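Local structure of cytolethal distending toxin protein B (Haemophilus ducreyi, 1SR4) at residues His138-Thr142 against Gly143-Ala147. The protein is the nuclease-like subunit of a bacterial genotoxin, related to deoxyribonuclease I, and probably damages the DNA of host cells. Sequence-based numbering, arbitrary orientation.
Sequences HALAT and GGSDA
Asp146 reaches back across a tight loop to the backbone of Leu140, its OD1 accepting the Leu140 N-H at 3.0 Å on the syn side. The bond is almost straight (169°), though the donor sits 28° out of the carboxylate plane. The loop joins strand 132-138 to helix 147-159 in a DNase I-like fold, and a type I beta turn from Gly144 to Ala147 leads into the helix. Because chi1 of 56° sets CG between the backbone N and the carbonyl carbon, the carboxylate swings over the incoming chain. There OD1 also lies 3.4 Å from Ala139 CB; the small methyl lets the two limbs come close. The Leu140 side chain crosses that of Asp146 at a slant, CG 3.6 Å from Asp146 OD1, while CD1 meets Ser145 OG at 3.8 Å. An aspartate suits this buried place, since it is short and its two oxygens serve different partners: OD2 takes a bond from a water (2.6 Å) that also donates to His138 O.

Between these anchor points the chain doubles back through two glycines. Gly144 N donates to Leu140 O in a bent bond. Positive phi at both Gly143 and Gly144 favours glycine, and at Gly144 Ala139 CB leaves little room for a side chain. Cytolethal distending toxin protein C touches the loop here: Asp11 of that chain accepts the Ala141 N-H, and Leu140 packs on it. Arg122 and Asn179 of the same chain as the loop hold its first limb, bonding to His138 O and Ala139 O respectively. At the exposed corner, the hydroxyls of Thr142 and Ser145 share a water: it lies 2.8 Å from Ser145 OG and donates to Thr142 O at 3.0 Å.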
ATOM      1  N   HIS B 138     -17.503   6.584  -0.697  1.00  9.46           N
ATOM      2  CA  HIS B 138     -17.189   6.307  -2.078  1.00  8.96           C
ATOM      3  C   HIS B 138     -18.288   7.007  -2.865  1.00  9.82           C
ATOM      4  O   HIS B 138     -19.346   6.429  -3.119  1.00 11.58           O
ATOM      5  CB  HIS B 138     -17.196   4.799  -2.361  1.00  8.74           C
ATOM      6  CG  HIS B 138     -16.801   4.461  -3.766  1.00  9.08           C
ATOM      7  ND1 HIS B 138     -16.692   3.167  -4.224  1.00 10.43           N
ATOM      8  CD2 HIS B 138     -16.493   5.257  -4.816  1.00 10.73           C
ATOM      9  CE1 HIS B 138     -16.331   3.179  -5.494  1.00 11.05           C
ATOM     10  NE2 HIS B 138     -16.200   4.437  -5.879  1.00 10.82           N
ATOM     11  N   ALA B 139     -18.045   8.264  -3.234  1.00 11.46           N
ATOM     12  CA  ALA B 139     -19.038   9.051  -3.969  1.00 11.80           C
ATOM     13  C   ALA B 139     -19.195   8.574  -5.411  1.00 13.83           C
ATOM     14  O   ALA B 139     -18.349   7.829  -5.941  1.00 12.94           O
ATOM     15  CB  ALA B 139     -18.659  10.537  -3.936  1.00 11.01           C
ATOM     16  N   LEU B 140     -20.269   9.023  -6.053  1.00 13.82           N
ATOM     17  CA  LEU B 140     -20.568   8.643  -7.428  1.00 15.11           C
ATOM     18  C   LEU B 140     -19.476   9.046  -8.415  1.00 16.06           C
ATOM     19  O   LEU B 140     -18.909  10.136  -8.322  1.00 15.60           O
ATOM     20  CB  LEU B 140     -21.921   9.246  -7.850  1.00 15.32           C
ATOM     21  CG  LEU B 140     -23.136   8.709  -7.065  1.00 15.52           C
ATOM     22  CD1 LEU B 140     -24.343   9.648  -7.192  1.00 16.34           C
ATOM     23  CD2 LEU B 140     -23.484   7.314  -7.592  1.00 16.83           C
ATOM     24  N   ALA B 141     -19.202   8.155  -9.361  1.00 16.05           N
ATOM     25  CA  ALA B 141     -18.180   8.349 -10.390  1.00 19.06           C
ATOM     26  C   ALA B 141     -18.339   9.647 -11.168  1.00 20.82           C
ATOM     27  O   ALA B 141     -17.352  10.284 -11.543  1.00 22.32           O
ATOM     28  CB  ALA B 141     -18.194   7.167 -11.357  1.00 19.79           C
ATOM     29  N   THR B 142     -19.571  10.048 -11.424  1.00 21.95           N
ATOM     30  CA  THR B 142     -19.770  11.290 -12.149  1.00 28.41           C
ATOM     31  C   THR B 142     -19.728  12.477 -11.190  1.00 27.46           C
ATOM     32  O   THR B 142     -20.748  12.836 -10.564  1.00 27.58           O
ATOM     33  CB  THR B 142     -21.106  11.280 -12.961  1.00 32.91           C
ATOM     34  OG1 THR B 142     -22.073  10.438 -12.313  1.00 37.64           O
ATOM     35  CG2 THR B 142     -20.860  10.758 -14.378  1.00 34.21           C
ATOM     36  N   GLY B 143     -18.522  13.037 -11.061  1.00 23.99           N
ATOM     37  CA  GLY B 143     -18.281  14.181 -10.198  1.00 19.84           C
ATOM     38  C   GLY B 143     -18.643  14.079  -8.722  1.00 17.88           C
ATOM     39  O   GLY B 143     -18.697  15.100  -8.045  1.00 16.79           O
ATOM     40  N   GLY B 144     -18.867  12.873  -8.208  1.00 15.36           N
ATOM     41  CA  GLY B 144     -19.233  12.732  -6.802  1.00 13.93           C
ATOM     42  C   GLY B 144     -20.357  13.695  -6.455  1.00 14.75           C
ATOM     43  O   GLY B 144     -20.323  14.362  -5.422  1.00 13.61           O
ATOM     44  N   SER B 145     -21.366  13.752  -7.323  1.00 15.62           N
ATOM     45  CA  SER B 145     -22.497  14.673  -7.166  1.00 15.47           C
ATOM     46  C   SER B 145     -23.275  14.538  -5.864  1.00 15.61           C
ATOM     47  O   SER B 145     -23.971  15.470  -5.456  1.00 18.53           O
ATOM     48  CB  SER B 145     -23.458  14.507  -8.346  1.00 16.32           C
ATOM     49  OG  SER B 145     -24.070  13.227  -8.313  1.00 14.51           O
ATOM     50  N   ASP B 146     -23.154  13.382  -5.220  1.00 14.45           N
ATOM     51  CA  ASP B 146     -23.838  13.110  -3.965  1.00 14.80           C
ATOM     52  C   ASP B 146     -23.054  13.596  -2.749  1.00 15.20           C
ATOM     53  O   ASP B 146     -23.566  13.578  -1.628  1.00 16.50           O
ATOM     54  CB  ASP B 146     -24.072  11.595  -3.837  1.00 15.31           C
ATOM     55  CG  ASP B 146     -22.768  10.777  -3.953  1.00 17.07           C
ATOM     56  OD1 ASP B 146     -21.885  11.137  -4.757  1.00 15.74           O
ATOM     57  OD2 ASP B 146     -22.635   9.754  -3.253  1.00 17.28           O
ATOM     58  N   ALA B 147     -21.823  14.048  -2.968  1.00 13.83           N
ATOM     59  CA  ALA B 147     -20.949  14.453  -1.866  1.00 14.71           C
ATOM     60  C   ALA B 147     -21.391  15.595  -0.950  1.00 15.92           C
ATOM     61  O   ALA B 147     -21.222  15.521   0.270  1.00 13.78           O
ATOM     62  CB  ALA B 147     -19.557  14.744  -2.416  1.00 15.72           C
TER
HETATM   63  O   HOH W   1     -22.085   7.279  -3.829  1.00 11.85           O
HETATM   64  O   HOH W   2     -23.466  11.656 -10.565  1.00 33.66           O